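Dipicolinate synthase subunit B (Bacillus halodurans, PDB 3LQK) is the flavoprotein-family subunit of dipicolinate synthase and probably takes part in making dipicolinate, the calcium-chelating acid of bacterial spores. Local coordinates at residues P70-D73 and K77-P80; T39-H44 and T85-M90; G13-H18 and S110-G115. One frame throughout, in Å; residues are numbered along the deposited sequence.

Interaction 1: residues P70-D73 and K77-P80; sequences PIVD and KAEP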
loop_
_atom_site.group_PDB
_atom_site.type_symbol
_atom_site.label_atom_id
_atom_site.label_comp_id
_atom_site.label_asym_id
_atom_site.label_seq_id
_atom_site.Cartn_x
_atom_site.Cartn_y
_atom_site.Cartn_z
ATOM N N PRO A 70 -24.877 -4.470 -29.069
ATOM C CA PRO A 70 -24.403 -3.086 -29.076
ATOM C C PRO A 70 -23.125 -2.876 -28.233
ATOM O O PRO A 70 -23.016 -3.375 -27.080
ATOM C CB PRO A 70 -25.574 -2.309 -28.477
ATOM C CG PRO A 70 -26.749 -3.122 -28.784
ATOM C CD PRO A 70 -26.296 -4.545 -28.681
ATOM N N ILE A 71 -22.173 -2.154 -28.832
ATOM C CA ILE A 71 -20.918 -1.794 -28.209
ATOM C C ILE A 71 -21.191 -0.828 -27.048
ATOM O O ILE A 71 -21.874 0.172 -27.205
ATOM C CB ILE A 71 -20.019 -1.130 -29.255
ATOM C CG1 ILE A 71 -19.692 -2.185 -30.335
ATOM C CG2 ILE A 71 -18.720 -0.531 -28.587
ATOM C CD1 ILE A 71 -18.813 -1.734 -31.455
ATOM N N VAL A 72 -20.726 -1.170 -25.857
ATOM C CA VAL A 72 -20.935 -0.321 -24.707
ATOM C C VAL A 72 -19.765 0.659 -24.656
ATOM O O VAL A 72 -18.629 0.288 -24.316
ATOM C CB VAL A 72 -21.029 -1.131 -23.420
ATOM C CG1 VAL A 72 -21.213 -0.209 -22.261
ATOM C CG2 VAL A 72 -22.160 -2.167 -23.482
ATOM N N ASP A 73 -20.053 1.906 -25.002
ATOM C CA ASP A 73 -19.058 2.929 -25.128
ATOM C C ASP A 73 -19.313 4.172 -24.281
ATOM O O ASP A 73 -18.737 5.194 -24.547
ATOM C CB ASP A 73 -18.919 3.330 -26.580
ATOM C CG ASP A 73 -20.182 3.967 -27.162
ATOM O OD1 ASP A 73 -21.263 3.931 -26.527
ATOM O OD2 ASP A 73 -20.061 4.497 -28.297
ATOM N N LYS A 77 -24.421 3.436 -20.669
ATOM C CA LYS A 77 -24.644 2.108 -21.250
ATOM C C LYS A 77 -24.058 0.955 -20.405
ATOM O O LYS A 77 -24.561 -0.188 -20.452
ATOM C CB LYS A 77 -24.065 2.057 -22.674
ATOM C CG LYS A 77 -24.989 2.669 -23.769
ATOM C CD LYS A 77 -24.219 2.807 -25.082
ATOM C CE LYS A 77 -25.017 3.561 -26.178
ATOM N NZ LYS A 77 -24.110 3.843 -27.338
ATOM N N ALA A 78 -23.000 1.241 -19.648
ATOM C CA ALA A 78 -22.285 0.219 -18.862
ATOM C C ALA A 78 -22.957 -0.065 -17.564
ATOM O O ALA A 78 -22.912 -1.180 -17.073
ATOM C CB ALA A 78 -20.816 0.645 -18.596
ATOM N N GLU A 79 -23.598 0.943 -16.988
ATOM C CA GLU A 79 -24.132 0.816 -15.635
ATOM C C GLU A 79 -25.200 -0.275 -15.394
ATOM O O GLU A 79 -25.213 -0.903 -14.323
ATOM C CB GLU A 79 -24.622 2.197 -15.170
ATOM C CG GLU A 79 -25.075 2.263 -13.697
ATOM C CD GLU A 79 -26.531 1.767 -13.485
ATOM O OE1 GLU A 79 -27.317 1.644 -14.484
ATOM O OE2 GLU A 79 -26.849 1.449 -12.304
ATOM N N PRO A 80 -26.112 -0.483 -16.353
ATOM C CA PRO A 80 -27.130 -1.533 -16.204
ATOM C C PRO A 80 -26.604 -2.939 -16.128
ATOM O O PRO A 80 -27.328 -3.805 -15.695
ATOM C CB PRO A 80 -27.976 -1.404 -17.450
ATOM C CG PRO A 80 -27.787 0.089 -17.841
ATOM C CD PRO A 80 -26.338 0.350 -17.538
HETATM O O HOH W 1 -24.336 0.921 -28.123
#

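Interaction 2: residues T39-H44 and T85-M90; sequences TPFVTH and TPLDCM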
loop_
_atom_site.group_PDB
_atom_site.type_symbol
_atom_site.label_atom_id
_atom_site.label_comp_id
_atom_site.label_asym_id
_atom_site.label_seq_id
_atom_site.Cartn_x
_atom_site.Cartn_y
_atom_site.Cartn_z
ATOM N N THR A 39 -20.803 -9.152 -25.297
ATOM C CA THR A 39 -20.982 -7.720 -25.349
ATOM C C THR A 39 -19.661 -6.980 -25.320
ATOM O O THR A 39 -18.937 -7.070 -24.316
ATOM C CB THR A 39 -21.824 -7.260 -24.188
ATOM O OG1 THR A 39 -23.106 -7.876 -24.305
ATOM C CG2 THR A 39 -21.986 -5.689 -24.182
ATOM N N PRO A 40 -19.338 -6.226 -26.385
ATOM C CA PRO A 40 -18.103 -5.439 -26.373
ATOM C C PRO A 40 -18.236 -4.145 -25.558
ATOM O O PRO A 40 -19.295 -3.462 -25.599
ATOM C CB PRO A 40 -17.845 -5.132 -27.859
ATOM C CG PRO A 40 -18.945 -5.872 -28.611
ATOM C CD PRO A 40 -20.058 -6.046 -27.654
ATOM N N PHE A 41 -17.192 -3.853 -24.804
ATOM C CA PHE A 41 -17.048 -2.602 -24.056
ATOM C C PHE A 41 -15.783 -1.867 -24.518
ATOM O O PHE A 41 -14.740 -2.494 -24.706
ATOM C CB PHE A 41 -16.876 -2.879 -22.571
ATOM C CG PHE A 41 -18.114 -3.344 -21.862
ATOM C CD1 PHE A 41 -18.686 -2.573 -20.889
ATOM C CD2 PHE A 41 -18.616 -4.608 -22.082
ATOM C CE1 PHE A 41 -19.800 -3.016 -20.186
ATOM C CE2 PHE A 41 -19.762 -5.042 -21.430
ATOM C CZ PHE A 41 -20.353 -4.237 -20.479
ATOM N N VAL A 42 -15.853 -0.558 -24.703
ATOM C CA VAL A 42 -14.710 0.225 -25.180
ATOM C C VAL A 42 -14.569 1.501 -24.363
ATOM O O VAL A 42 -15.429 1.818 -23.562
ATOM C CB VAL A 42 -14.796 0.559 -26.681
ATOM C CG1 VAL A 42 -14.637 -0.717 -27.570
ATOM C CG2 VAL A 42 -16.052 1.367 -27.005
ATOM N N THR A 43 -13.452 2.205 -24.507
ATOM C CA THR A 43 -13.075 3.172 -23.471
ATOM C C THR A 43 -13.581 4.544 -23.847
ATOM O O THR A 43 -13.655 5.432 -22.998
ATOM C CB THR A 43 -11.566 3.249 -23.218
ATOM O OG1 THR A 43 -10.907 3.467 -24.470
ATOM C CG2 THR A 43 -11.028 1.948 -22.539
ATOM N N HIS A 44 -13.946 4.719 -25.107
ATOM C CA HIS A 44 -14.513 5.999 -25.523
ATOM C C HIS A 44 -15.627 5.771 -26.492
ATOM O O HIS A 44 -15.725 4.681 -27.076
ATOM C CB HIS A 44 -13.447 6.827 -26.221
ATOM C CG HIS A 44 -12.346 7.240 -25.316
ATOM N ND1 HIS A 44 -12.487 8.270 -24.405
ATOM C CD2 HIS A 44 -11.081 6.761 -25.162
ATOM C CE1 HIS A 44 -11.359 8.397 -23.719
ATOM N NE2 HIS A 44 -10.490 7.496 -24.158
ATOM N N THR A 85 -28.845 -6.190 -16.417
ATOM C CA THR A 85 -28.411 -7.167 -17.441
ATOM C C THR A 85 -27.038 -7.747 -17.057
ATOM O O THR A 85 -26.058 -7.478 -17.713
ATOM C CB THR A 85 -28.336 -6.534 -18.850
ATOM O OG1 THR A 85 -27.416 -5.421 -18.856
ATOM C CG2 THR A 85 -29.768 -6.028 -19.365
ATOM N N PRO A 86 -26.980 -8.497 -15.962
ATOM C CA PRO A 86 -25.677 -8.868 -15.416
ATOM C C PRO A 86 -24.920 -9.845 -16.315
ATOM O O PRO A 86 -25.513 -10.705 -16.912
ATOM C CB PRO A 86 -26.040 -9.542 -14.094
ATOM C CG PRO A 86 -27.485 -9.976 -14.268
ATOM C CD PRO A 86 -28.078 -8.873 -15.054
ATOM N N LEU A 87 -23.614 -9.657 -16.422
ATOM C CA LEU A 87 -22.760 -10.571 -17.128
ATOM C C LEU A 87 -22.465 -11.777 -16.247
ATOM O O LEU A 87 -22.388 -11.679 -15.049
ATOM C CB LEU A 87 -21.435 -9.877 -17.467
ATOM C CG LEU A 87 -21.544 -8.652 -18.343
ATOM C CD1 LEU A 87 -20.264 -7.889 -18.409
ATOM C CD2 LEU A 87 -22.056 -9.013 -19.818
ATOM N N ASP A 88 -22.257 -12.905 -16.850
ATOM C CA ASP A 88 -21.593 -14.036 -16.170
ATOM C C ASP A 88 -20.075 -13.890 -16.020
ATOM O O ASP A 88 -19.446 -14.522 -15.152
ATOM C CB ASP A 88 -21.932 -15.337 -16.914
ATOM C CG ASP A 88 -23.465 -15.575 -17.007
ATOM O OD1 ASP A 88 -24.135 -15.587 -15.938
ATOM O OD2 ASP A 88 -24.013 -15.637 -18.142
ATOM N N CYS A 89 -19.467 -13.074 -16.868
ATOM C CA CYS A 89 -18.064 -12.831 -16.755
ATOM C C CYS A 89 -17.717 -11.612 -17.564
ATOM O O CYS A 89 -18.267 -11.370 -18.646
ATOM C CB CYS A 89 -17.299 -14.056 -17.311
ATOM S SG CYS A 89 -15.440 -13.927 -17.300
HETATM N N MSE A 90 -16.754 -10.860 -17.072
HETATM C CA MSE A 90 -16.259 -9.740 -17.800
HETATM C C MSE A 90 -14.808 -9.995 -18.111
HETATM O O MSE A 90 -14.027 -10.311 -17.204
HETATM C CB MSE A 90 -16.398 -8.487 -16.931
HETATM C CG MSE A 90 -15.796 -7.215 -17.507
HETATM SE SE MSE A 90 -16.882 -6.420 -18.890
HETATM C CE MSE A 90 -15.542 -5.278 -19.616
#

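Interaction 3: residues G13-H18 and S110-G115; sequences GLTGSH and SPVLMG. With PO4 (phosphate ion), chain B.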
loop_
_atom_site.group_PDB
_atom_site.type_symbol
_atom_site.label_atom_id
_atom_site.label_comp_id
_atom_site.label_asym_id
_atom_site.label_seq_id
_atom_site.Cartn_x
_atom_site.Cartn_y
_atom_site.Cartn_z
ATOM N N GLY A 13 -14.179 -6.188 -22.868
ATOM C CA GLY A 13 -13.623 -4.851 -22.930
ATOM C C GLY A 13 -12.213 -4.766 -23.444
ATOM O O GLY A 13 -11.336 -5.572 -23.115
ATOM N N LEU A 14 -12.009 -3.752 -24.263
ATOM C CA LEU A 14 -10.758 -3.474 -24.950
ATOM C C LEU A 14 -10.218 -2.179 -24.434
ATOM O O LEU A 14 -10.930 -1.134 -24.376
ATOM C CB LEU A 14 -11.044 -3.373 -26.432
ATOM C CG LEU A 14 -11.838 -4.575 -26.993
ATOM C CD1 LEU A 14 -12.562 -4.242 -28.317
ATOM C CD2 LEU A 14 -10.874 -5.708 -27.228
ATOM N N THR A 15 -8.963 -2.204 -24.036
ATOM C CA THR A 15 -8.333 -0.938 -23.659
ATOM C C THR A 15 -7.110 -0.612 -24.542
ATOM O O THR A 15 -6.509 -1.504 -25.104
ATOM C CB THR A 15 -7.906 -0.946 -22.153
ATOM O OG1 THR A 15 -6.813 -1.856 -21.951
ATOM C CG2 THR A 15 -9.073 -1.309 -21.224
ATOM N N GLY A 16 -6.686 0.646 -24.552
ATOM C CA GLY A 16 -5.407 1.021 -25.178
ATOM C C GLY A 16 -5.610 1.371 -26.647
ATOM O O GLY A 16 -6.740 1.578 -27.051
ATOM N N SER A 17 -4.536 1.391 -27.451
ATOM C CA SER A 17 -4.640 1.738 -28.905
ATOM C C SER A 17 -5.476 0.731 -29.751
ATOM O O SER A 17 -5.308 -0.509 -29.640
ATOM C CB SER A 17 -3.251 1.888 -29.536
ATOM O OG SER A 17 -3.353 2.044 -30.954
ATOM N N HIS A 18 -6.329 1.296 -30.621
ATOM C CA HIS A 18 -7.238 0.518 -31.490
ATOM C C HIS A 18 -6.475 -0.533 -32.329
ATOM O O HIS A 18 -7.048 -1.524 -32.762
ATOM C CB HIS A 18 -8.052 1.396 -32.491
ATOM C CG HIS A 18 -8.785 2.586 -31.906
ATOM N ND1 HIS A 18 -9.078 3.713 -32.663
ATOM C CD2 HIS A 18 -9.289 2.827 -30.667
ATOM C CE1 HIS A 18 -9.718 4.593 -31.913
ATOM N NE2 HIS A 18 -9.853 4.085 -30.696
ATOM N N SER A 110 -14.101 4.585 -16.931
ATOM C CA SER A 110 -14.287 4.285 -18.314
ATOM C C SER A 110 -15.374 3.246 -18.389
ATOM O O SER A 110 -15.637 2.548 -17.391
ATOM C CB SER A 110 -12.989 3.750 -18.974
ATOM O OG SER A 110 -12.861 2.320 -18.728
ATOM N N PRO A 111 -16.000 3.132 -19.569
ATOM C CA PRO A 111 -17.026 2.152 -19.717
ATOM C C PRO A 111 -16.523 0.704 -19.417
ATOM O O PRO A 111 -17.244 -0.086 -18.796
ATOM C CB PRO A 111 -17.532 2.371 -21.158
ATOM C CG PRO A 111 -17.101 3.758 -21.536
ATOM C CD PRO A 111 -15.803 3.932 -20.809
ATOM N N VAL A 112 -15.296 0.385 -19.787
ATOM C CA VAL A 112 -14.715 -0.918 -19.517
ATOM C C VAL A 112 -14.603 -1.188 -18.015
ATOM O O VAL A 112 -14.981 -2.234 -17.501
ATOM C CB VAL A 112 -13.312 -1.064 -20.226
ATOM C CG1 VAL A 112 -12.644 -2.397 -19.855
ATOM C CG2 VAL A 112 -13.426 -1.027 -21.785
ATOM N N LEU A 113 -14.080 -0.220 -17.285
ATOM C CA LEU A 113 -13.878 -0.395 -15.850
ATOM C C LEU A 113 -15.214 -0.407 -15.165
ATOM O O LEU A 113 -15.369 -1.040 -14.117
ATOM C CB LEU A 113 -12.986 0.711 -15.294
ATOM C CG LEU A 113 -11.549 0.674 -15.834
ATOM C CD1 LEU A 113 -10.815 1.864 -15.323
ATOM C CD2 LEU A 113 -10.811 -0.647 -15.475
HETATM N N MSE A 114 -16.198 0.291 -15.729
HETATM C CA MSE A 114 -17.552 0.225 -15.122
HETATM C C MSE A 114 -18.160 -1.143 -15.325
HETATM O O MSE A 114 -18.784 -1.680 -14.421
HETATM C CB MSE A 114 -18.427 1.345 -15.663
HETATM C CG MSE A 114 -19.837 1.329 -15.192
HETATM SE SE MSE A 114 -19.920 1.671 -13.242
HETATM C CE MSE A 114 -19.372 3.507 -13.237
ATOM N N GLY A 115 -17.932 -1.767 -16.505
ATOM C CA GLY A 115 -18.361 -3.135 -16.703
ATOM C C GLY A 115 -17.765 -4.106 -15.668
ATOM O O GLY A 115 -18.458 -4.976 -15.125
HETATM P P PO4 B . -6.054 3.372 -21.613
HETATM O O1 PO4 B . -4.662 3.225 -22.216
HETATM O O2 PO4 B . -6.514 4.821 -21.615
HETATM O O3 PO4 B . -7.106 2.601 -22.397
HETATM O O4 PO4 B . -6.038 2.894 -20.185
#

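Interaction 1: residues P70-D73 and K77-P80
K77 reaches back from helix 75-78 to D73, joining the loop residues just before this short helix to the helix itself by a local salt bridge at the edge of the Rossmann-like flavoprotein fold. Starting from CB, the lysine first lies against a methyl group: K77 CB is 3.7 Å from V72 CG1. With CG anti to the carbonyl carbon (chi1 -81°) and the chain extended beyond it, the side chain runs back along the loop. K77 CD passes 4.1 Å from I71 O and comes still closer to D73 OD1. At the tip, K77 NZ donates to D73 OD1 at 3.0 Å, meeting the syn side of the carboxylate and standing 21° out of its plane. The second carboxylate oxygen, OD2, accepts from the backbone N of V46, so each oxygen has its own donor and the rotation of the group is fixed. Nearer the lysine's root, V72 forms the buried part of the contact together with A78. V72 CG1, anti to the backbone N (chi1 179°), sits 3.5 Å from A78 N and 3.8 Å from A78 CB, while F41 of strand 37-41 touches both residues. The ammonium has a further partner in an ordered water, which accepts from K77 NZ at 3.0 Å and donates to I71 O at 2.7 Å.

Interaction 2: residues T39-H44 and T85-M90
The selenium of M90, a selenomethionine, lies over one face of the F41 ring in a Met-aromatic contact. M90 SE is 4.2 Å from the centroid of the F41 ring and only 16° off the ring normal, displaced toward the rim on the side of CD2 and CE2. The terminal methyl covers the same face nearer the root of the phenyl group: M90 CE is 3.9 Å from F41 CG and makes a CH-pi contact, 26° off the normal. With M90 CG anti to the backbone N (chi1 175°), the chain bends at chi2, and this lays selenium and methyl along the ring. In the parallel part of the mixed sheet of this Rossmann-like fold, strands 37-41 and 89-95 both pair with strand 9-13 and do not pair with each other, so the two side chains meet across the intervening strand without any hydrogen bond between the segments. The side chains of L87, just ahead of strand 89-95, and F41 come from opposite directions, and L87 CD1 lies 4.2 Å from F41 CE2, oblique to the ring. V112 of helix 111-121 also touches F41, and T119 of that helix touches both L87 and M90. F81 adds an edge-to-face contact with the F41 ring.

Interaction 3: residues G13-H18 and S110-G115
A phosphate ion, probably from the crystallisation liquor, is bound by the loop after strand 9-13; the end of that strand and the start of the loop pack, through G13, L14 and T15, against V112 in the first turn of helix 111-121. V112 spreads its two methyls over this backbone. V112 CG2 is 3.6 Å from L14 O and 4.0 Å from G13 CA, while CG1, anti to the backbone N (chi1 176°), faces the methyl of T15, with V112 CG1 and T15 CG2 4.0 Å apart. V112 packs directly on the backbone of G13, their CA atoms 5.3 Å apart. The T15 hydroxyl turns to the backbone of P94 and T96. Beyond it, G16 N donates to phosphate O3 at 2.9 Å, a bent bond of 136°; N98 ND2 and S99 OG, at the start of helix 97-104, also hydrogen-bond the ion, a placing consistent with the site taken by the FMN phosphate in relatives of this flavoprotein family, though no flavin is present. S110 N-caps the helix, S110 OG accepting from L113 N at 3.2 Å in a nearly straight bond. V112 packs on the sheet, also touching M90 and I92 of strand 89-95, while L113 turns to K102 and F103 of helix 97-104.

The three contacts step inward from the edge of the sheet. Interaction 1 is partly exposed and local, and it alone has a salt bridge and a bridging water between its segments; interactions 2 and 3 are buried and apolar across their segments, with polar chemistry in interaction 3 at the helix cap and the phosphate. Strand 37-41 ties them together: P40 O lies 2.7 Å from V72 N, a probable hydrogen bond linking interactions 1 and 2, and F41 O lies 3.0 Å from L14 N in another between interactions 2 and 3. Helix 111-121, part of interaction 3, also touches the other two, with M114 CG 3.6 Å from A78 CB. Interaction 1 falls inside the chain loop that interaction 2 closes, and both inside that of interaction 3.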